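Long-range contact in putative methylase (Clostridium difficile, PDB 3LDU), which probably methylates guanine bases of ribosomal RNA and binds GTP in its methyltransferase domain: residues T191-M203 and F296-P310. Numbering follows the deposited sequence.
Sequences TPWKAGRVLVDPM and FKSEDEFGFIITNPP. With GTP (guanosine-5'-triphosphate), chain B.
Broad and flat, the ring of Phe304 offers one face to Trp193 and its edge to polar neighbours, Val198 O and NE of Arg197. The indole meets that face edge first through CD1, in an offset T-shaped pair with planes at 85° and centroids 5.5 Å apart. The indole's own faces carry Ala195 N and, opposite, Leu199 CD2, and Trp193 NE1 donates to Arg197 O, a bond that fixes the ring's rotation. Arginine suits this solvent-facing place because its flat guanidinium serves two ways: CE2 of Phe304 lies over its centre, and NH2 of Arg197 donates to a lone pair of Phe302 O at 2.8 Å. Bends at chi2 and chi3 fold the arginine chain back to reach that carbonyl, which also accepts a hydrogen bond from a water that itself accepts from Arg197 NE and Val198 N.

Strands 199-201 and 304-307 run parallel as central neighbours in the Rossmann-like sheet of the methyltransferase domain, with Val200 N donating to Phe304 O (2.9 Å) and Ile306 N to Val200 O (3.3 Å). Branched Val200 fits the strand and spreads both methyls against Phe296, CG2 lying 3.8 Å from CZ.

Where the strands end, the short carboxylate of Asp201 takes donors on both faces: with CG anti to the backbone N (chi1 178°), OD1 is gripped by Thr307 OG1 at 2.7 Å and, from the opposite face, by Met203 N at 3.1 Å, the latter closing an Asx turn. A second water links Asp201 OD2, Met203 O and Asn308 N. Beyond lies the GTP pocket: Pro202 O sits 2.6 Å from GTP N2, and Met203, present as selenomethionine, has the long unbranched chain to lay CG over one face of the guanine, at N3, while its selenium packs on Pro309 CB.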
loop_
_atom_site.group_PDB
_atom_site.type_symbol
_atom_site.label_atom_id
_atom_site.label_comp_id
_atom_site.label_asym_id
_atom_site.label_seq_id
_atom_site.Cartn_x
_atom_site.Cartn_y
_atom_site.Cartn_z
ATOM N N THR A 191 -8.849 -11.360 -5.513
ATOM C CA THR A 191 -10.084 -11.920 -6.050
ATOM C C THR A 191 -10.104 -11.842 -7.572
ATOM O O THR A 191 -9.291 -11.138 -8.181
ATOM C CB THR A 191 -11.316 -11.145 -5.542
ATOM O OG1 THR A 191 -11.449 -9.926 -6.289
ATOM C CG2 THR A 191 -11.201 -10.860 -4.044
ATOM N N PRO A 192 -11.041 -12.562 -8.198
ATOM C CA PRO A 192 -11.184 -12.496 -9.656
ATOM C C PRO A 192 -12.074 -11.349 -10.122
ATOM O O PRO A 192 -12.411 -11.298 -11.302
ATOM C CB PRO A 192 -11.848 -13.834 -10.010
ATOM C CG PRO A 192 -11.920 -14.622 -8.724
ATOM C CD PRO A 192 -11.848 -13.647 -7.616
ATOM N N TRP A 193 -12.443 -10.432 -9.233
ATOM C CA TRP A 193 -13.358 -9.365 -9.627
ATOM C C TRP A 193 -12.781 -8.512 -10.752
ATOM O O TRP A 193 -11.593 -8.180 -10.749
ATOM C CB TRP A 193 -13.725 -8.458 -8.444
ATOM C CG TRP A 193 -14.633 -7.327 -8.869
ATOM C CD1 TRP A 193 -15.986 -7.394 -9.057
ATOM C CD2 TRP A 193 -14.246 -5.982 -9.205
ATOM N NE1 TRP A 193 -16.470 -6.172 -9.477
ATOM C CE2 TRP A 193 -15.420 -5.292 -9.581
ATOM C CE3 TRP A 193 -13.023 -5.296 -9.228
ATOM C CZ2 TRP A 193 -15.409 -3.949 -9.956
ATOM C CZ3 TRP A 193 -13.014 -3.964 -9.606
ATOM C CH2 TRP A 193 -14.196 -3.306 -9.970
ATOM N N LYS A 194 -13.640 -8.135 -11.692
ATOM C CA LYS A 194 -13.278 -7.233 -12.786
ATOM C C LYS A 194 -14.423 -6.240 -12.982
ATOM O O LYS A 194 -15.568 -6.573 -12.723
ATOM C CB LYS A 194 -13.081 -8.020 -14.088
ATOM C CG LYS A 194 -11.635 -8.327 -14.434
ATOM C CD LYS A 194 -11.118 -9.543 -13.680
ATOM C CE LYS A 194 -9.678 -9.865 -14.073
ATOM N NZ LYS A 194 -9.213 -11.162 -13.505
ATOM N N ALA A 195 -14.116 -5.032 -13.443
ATOM C CA ALA A 195 -15.149 -4.038 -13.738
ATOM C C ALA A 195 -16.249 -4.633 -14.617
ATOM O O ALA A 195 -15.965 -5.292 -15.613
ATOM C CB ALA A 195 -14.524 -2.805 -14.412
ATOM N N GLY A 196 -17.504 -4.409 -14.241
ATOM C CA GLY A 196 -18.618 -5.003 -14.958
ATOM C C GLY A 196 -19.286 -6.126 -14.188
ATOM O O GLY A 196 -20.480 -6.389 -14.375
ATOM N N ARG A 197 -18.521 -6.806 -13.338
ATOM C CA ARG A 197 -19.096 -7.824 -12.464
ATOM C C ARG A 197 -19.707 -7.163 -11.228
ATOM O O ARG A 197 -19.193 -6.166 -10.721
ATOM C CB ARG A 197 -18.035 -8.842 -12.037
ATOM C CG ARG A 197 -17.358 -9.578 -13.190
ATOM C CD ARG A 197 -18.333 -10.486 -13.917
ATOM N NE ARG A 197 -18.914 -11.481 -13.017
ATOM C CZ ARG A 197 -18.334 -12.636 -12.711
ATOM N NH1 ARG A 197 -17.151 -12.949 -13.232
ATOM N NH2 ARG A 197 -18.934 -13.476 -11.879
ATOM N N VAL A 198 -20.811 -7.718 -10.741
ATOM C CA VAL A 198 -21.445 -7.179 -9.546
ATOM C C VAL A 198 -20.500 -7.281 -8.341
ATOM O O VAL A 198 -19.909 -8.336 -8.086
ATOM C CB VAL A 198 -22.760 -7.936 -9.227
ATOM C CG1 VAL A 198 -23.238 -7.606 -7.839
ATOM C CG2 VAL A 198 -23.834 -7.620 -10.266
ATOM N N LEU A 199 -20.342 -6.170 -7.624
ATOM C CA LEU A 199 -19.520 -6.133 -6.413
ATOM C C LEU A 199 -20.220 -5.346 -5.322
ATOM O O LEU A 199 -20.660 -4.211 -5.548
ATOM C CB LEU A 199 -18.149 -5.506 -6.674
ATOM C CG LEU A 199 -17.324 -5.248 -5.403
ATOM C CD1 LEU A 199 -16.932 -6.559 -4.687
ATOM C CD2 LEU A 199 -16.056 -4.454 -5.735
ATOM N N VAL A 200 -20.347 -5.959 -4.147
ATOM C CA VAL A 200 -20.977 -5.315 -3.001
ATOM C C VAL A 200 -20.077 -5.415 -1.776
ATOM O O VAL A 200 -19.529 -6.469 -1.505
ATOM C CB VAL A 200 -22.318 -6.001 -2.638
ATOM C CG1 VAL A 200 -23.016 -5.231 -1.520
ATOM C CG2 VAL A 200 -23.197 -6.103 -3.870
ATOM N N ASP A 201 -19.934 -4.316 -1.040
ATOM C CA ASP A 201 -19.349 -4.358 0.302
ATOM C C ASP A 201 -20.460 -3.919 1.249
ATOM O O ASP A 201 -20.724 -2.719 1.380
ATOM C CB ASP A 201 -18.156 -3.394 0.419
ATOM C CG ASP A 201 -17.549 -3.389 1.817
ATOM O OD1 ASP A 201 -18.159 -3.997 2.721
ATOM O OD2 ASP A 201 -16.474 -2.772 2.021
ATOM N N PRO A 202 -21.112 -4.883 1.921
ATOM C CA PRO A 202 -22.317 -4.592 2.712
ATOM C C PRO A 202 -22.044 -4.063 4.127
ATOM O O PRO A 202 -22.992 -3.864 4.892
ATOM C CB PRO A 202 -23.028 -5.952 2.762
ATOM C CG PRO A 202 -21.916 -6.943 2.785
ATOM C CD PRO A 202 -20.788 -6.318 1.914
HETATM N N MSE A 203 -20.772 -3.846 4.465
HETATM C CA MSE A 203 -20.385 -3.197 5.720
HETATM C C MSE A 203 -19.225 -2.261 5.381
HETATM O O MSE A 203 -18.108 -2.403 5.886
HETATM C CB MSE A 203 -19.966 -4.231 6.760
HETATM C CG MSE A 203 -21.114 -5.163 7.178
HETATM SE SE MSE A 203 -20.472 -6.730 8.156
HETATM C CE MSE A 203 -19.910 -7.764 6.601
ATOM N N PHE A 296 -28.934 -8.638 3.512
ATOM C CA PHE A 296 -28.583 -8.469 2.108
ATOM C C PHE A 296 -29.174 -9.603 1.264
ATOM O O PHE A 296 -29.078 -10.780 1.618
ATOM C CB PHE A 296 -27.064 -8.327 1.875
ATOM C CG PHE A 296 -26.706 -8.187 0.424
ATOM C CD1 PHE A 296 -26.952 -6.997 -0.247
ATOM C CD2 PHE A 296 -26.181 -9.265 -0.288
ATOM C CE1 PHE A 296 -26.653 -6.861 -1.593
ATOM C CE2 PHE A 296 -25.877 -9.138 -1.634
ATOM C CZ PHE A 296 -26.114 -7.928 -2.288
ATOM N N LYS A 297 -29.808 -9.231 0.158
ATOM C CA LYS A 297 -30.368 -10.202 -0.776
ATOM C C LYS A 297 -30.183 -9.688 -2.198
ATOM O O LYS A 297 -30.134 -8.479 -2.431
ATOM C CB LYS A 297 -31.865 -10.420 -0.497
ATOM C CG LYS A 297 -32.173 -10.952 0.891
ATOM C CD LYS A 297 -33.674 -10.913 1.187
ATOM C CE LYS A 297 -33.994 -11.594 2.512
ATOM N NZ LYS A 297 -33.303 -10.959 3.670
ATOM N N SER A 298 -30.084 -10.603 -3.151
ATOM C CA SER A 298 -29.966 -10.200 -4.539
ATOM C C SER A 298 -30.585 -11.243 -5.449
ATOM O O SER A 298 -30.597 -12.435 -5.122
ATOM C CB SER A 298 -28.502 -9.984 -4.919
ATOM O OG SER A 298 -28.397 -9.661 -6.291
ATOM N N GLU A 299 -31.098 -10.787 -6.586
ATOM C CA GLU A 299 -31.628 -11.686 -7.598
ATOM C C GLU A 299 -30.586 -11.953 -8.677
ATOM O O GLU A 299 -30.735 -12.881 -9.474
ATOM C CB GLU A 299 -32.918 -11.132 -8.204
ATOM C CG GLU A 299 -34.158 -11.455 -7.382
ATOM C CD GLU A 299 -34.338 -12.949 -7.163
ATOM O OE1 GLU A 299 -34.933 -13.337 -6.135
ATOM O OE2 GLU A 299 -33.876 -13.739 -8.016
ATOM N N ASP A 300 -29.531 -11.140 -8.686
ATOM C CA ASP A 300 -28.404 -11.352 -9.580
ATOM C C ASP A 300 -27.630 -12.579 -9.110
ATOM O O ASP A 300 -27.606 -12.890 -7.919
ATOM C CB ASP A 300 -27.472 -10.132 -9.579
ATOM C CG ASP A 300 -28.122 -8.886 -10.177
ATOM O OD1 ASP A 300 -29.130 -9.023 -10.906
ATOM O OD2 ASP A 300 -27.614 -7.769 -9.923
ATOM N N GLU A 301 -27.008 -13.290 -10.039
ATOM C CA GLU A 301 -26.105 -14.366 -9.648
ATOM C C GLU A 301 -24.666 -14.043 -10.038
ATOM O O GLU A 301 -24.416 -13.112 -10.799
ATOM C CB GLU A 301 -26.551 -15.726 -10.200
ATOM C CG GLU A 301 -26.877 -15.757 -11.679
ATOM C CD GLU A 301 -27.383 -17.125 -12.135
ATOM O OE1 GLU A 301 -27.199 -18.117 -11.392
ATOM O OE2 GLU A 301 -27.961 -17.207 -13.239
ATOM N N PHE A 302 -23.725 -14.805 -9.497
ATOM C CA PHE A 302 -22.310 -14.630 -9.824
ATOM C C PHE A 302 -21.789 -13.254 -9.421
ATOM O O PHE A 302 -20.920 -12.696 -10.079
ATOM C CB PHE A 302 -22.062 -14.882 -11.315
ATOM C CG PHE A 302 -22.614 -16.196 -11.805
ATOM C CD1 PHE A 302 -22.139 -17.392 -11.299
ATOM C CD2 PHE A 302 -23.614 -16.232 -12.761
ATOM C CE1 PHE A 302 -22.652 -18.605 -11.739
ATOM C CE2 PHE A 302 -24.131 -17.439 -13.204
ATOM C CZ PHE A 302 -23.645 -18.625 -12.693
ATOM N N GLY A 303 -22.316 -12.711 -8.330
ATOM C CA GLY A 303 -21.779 -11.474 -7.792
ATOM C C GLY A 303 -20.604 -11.709 -6.851
ATOM O O GLY A 303 -20.248 -12.850 -6.530
ATOM N N PHE A 304 -19.999 -10.617 -6.404
ATOM C CA PHE A 304 -18.879 -10.673 -5.475
ATOM C C PHE A 304 -19.184 -9.845 -4.241
ATOM O O PHE A 304 -19.773 -8.777 -4.349
ATOM C CB PHE A 304 -17.621 -10.093 -6.129
ATOM C CG PHE A 304 -17.053 -10.945 -7.214
ATOM C CD1 PHE A 304 -16.058 -11.859 -6.939
ATOM C CD2 PHE A 304 -17.510 -10.822 -8.517
ATOM C CE1 PHE A 304 -15.534 -12.641 -7.940
ATOM C CE2 PHE A 304 -16.991 -11.604 -9.520
ATOM C CZ PHE A 304 -16.002 -12.516 -9.232
ATOM N N ILE A 305 -18.764 -10.335 -3.077
ATOM C CA ILE A 305 -18.749 -9.535 -1.856
ATOM C C ILE A 305 -17.310 -9.478 -1.350
ATOM O O ILE A 305 -16.641 -10.517 -1.261
ATOM C CB ILE A 305 -19.651 -10.127 -0.764
ATOM C CG1 ILE A 305 -21.119 -9.844 -1.093
ATOM C CG2 ILE A 305 -19.295 -9.527 0.600
ATOM C CD1 ILE A 305 -22.116 -10.825 -0.425
ATOM N N ILE A 306 -16.812 -8.271 -1.082
ATOM C CA ILE A 306 -15.502 -8.116 -0.448
ATOM C C ILE A 306 -15.727 -7.155 0.686
ATOM O O ILE A 306 -16.243 -6.048 0.469
ATOM C CB ILE A 306 -14.453 -7.530 -1.418
ATOM C CG1 ILE A 306 -14.305 -8.427 -2.652
ATOM C CG2 ILE A 306 -13.095 -7.399 -0.723
ATOM C CD1 ILE A 306 -13.417 -7.808 -3.739
ATOM N N THR A 307 -15.386 -7.560 1.903
ATOM C CA THR A 307 -15.779 -6.752 3.050
ATOM C C THR A 307 -14.887 -6.926 4.277
ATOM O O THR A 307 -14.205 -7.943 4.434
ATOM C CB THR A 307 -17.259 -7.061 3.446
ATOM O OG1 THR A 307 -17.727 -6.078 4.369
ATOM C CG2 THR A 307 -17.380 -8.465 4.052
ATOM N N ASN A 308 -14.933 -5.915 5.148
ATOM C CA ASN A 308 -14.107 -5.821 6.346
ATOM C C ASN A 308 -15.050 -5.620 7.546
ATOM O O ASN A 308 -15.359 -4.487 7.926
ATOM C CB ASN A 308 -13.133 -4.634 6.128
ATOM C CG ASN A 308 -12.310 -4.273 7.346
ATOM O OD1 ASN A 308 -12.150 -3.085 7.670
ATOM N ND2 ASN A 308 -11.734 -5.260 7.988
ATOM N N PRO A 309 -15.585 -6.726 8.103
ATOM C CA PRO A 309 -16.569 -6.608 9.195
ATOM C C PRO A 309 -15.900 -6.188 10.502
ATOM O O PRO A 309 -14.675 -6.208 10.583
ATOM C CB PRO A 309 -17.103 -8.045 9.340
ATOM C CG PRO A 309 -15.957 -8.909 8.853
ATOM C CD PRO A 309 -15.373 -8.129 7.695
ATOM N N PRO A 310 -16.695 -5.837 11.521
ATOM C CA PRO A 310 -16.130 -5.638 12.863
ATOM C C PRO A 310 -15.356 -6.896 13.285
ATOM O O PRO A 310 -15.763 -7.991 12.909
ATOM C CB PRO A 310 -17.367 -5.469 13.747
ATOM C CG PRO A 310 -18.492 -5.135 12.814
ATOM C CD PRO A 310 -18.167 -5.777 11.508
HETATM P PG GTP B . -13.345 0.921 5.647
HETATM O O1G GTP B . -14.085 0.435 4.419
HETATM O O2G GTP B . -11.884 1.034 5.307
HETATM O O3G GTP B . -13.821 2.293 6.064
HETATM O O3B GTP B . -13.578 -0.154 6.837
HETATM P PB GTP B . -14.529 0.221 8.089
HETATM O O1B GTP B . -13.639 0.654 9.229
HETATM O O2B GTP B . -15.472 1.341 7.742
HETATM O O3A GTP B . -15.356 -1.086 8.560
HETATM P PA GTP B . -15.402 -1.353 10.158
HETATM O O1A GTP B . -15.722 -0.045 10.850
HETATM O O2A GTP B . -14.078 -1.887 10.651
HETATM O "O5'" GTP B . -16.607 -2.367 10.466
HETATM C "C5'" GTP B . -17.426 -2.692 9.388
HETATM C "C4'" GTP B . -18.567 -1.683 9.339
HETATM O "O4'" GTP B . -19.740 -2.447 9.405
HETATM C "C3'" GTP B . -18.663 -0.674 10.485
HETATM O "O3'" GTP B . -18.619 0.619 9.921
HETATM C "C2'" GTP B . -20.028 -0.893 11.133
HETATM O "O2'" GTP B . -20.774 0.300 11.275
HETATM C "C1'" GTP B . -20.732 -1.729 10.093
HETATM N N9 GTP B . -21.688 -2.723 10.597
HETATM C C8 GTP B . -21.756 -3.397 11.787
HETATM N N7 GTP B . -22.837 -4.222 11.725
HETATM C C5 GTP B . -23.444 -4.064 10.520
HETATM C C6 GTP B . -24.566 -4.643 9.936
HETATM O O6 GTP B . -25.242 -5.491 10.539
HETATM N N1 GTP B . -24.912 -4.250 8.660
HETATM C C2 GTP B . -24.168 -3.307 7.973
HETATM N N2 GTP B . -24.535 -2.977 6.746
HETATM N N3 GTP B . -23.049 -2.714 8.552
HETATM C C4 GTP B . -22.717 -3.115 9.805
HETATM O O HOH W 1 -21.316 -10.273 -11.781
HETATM O O HOH W 2 -15.667 -3.188 4.588
#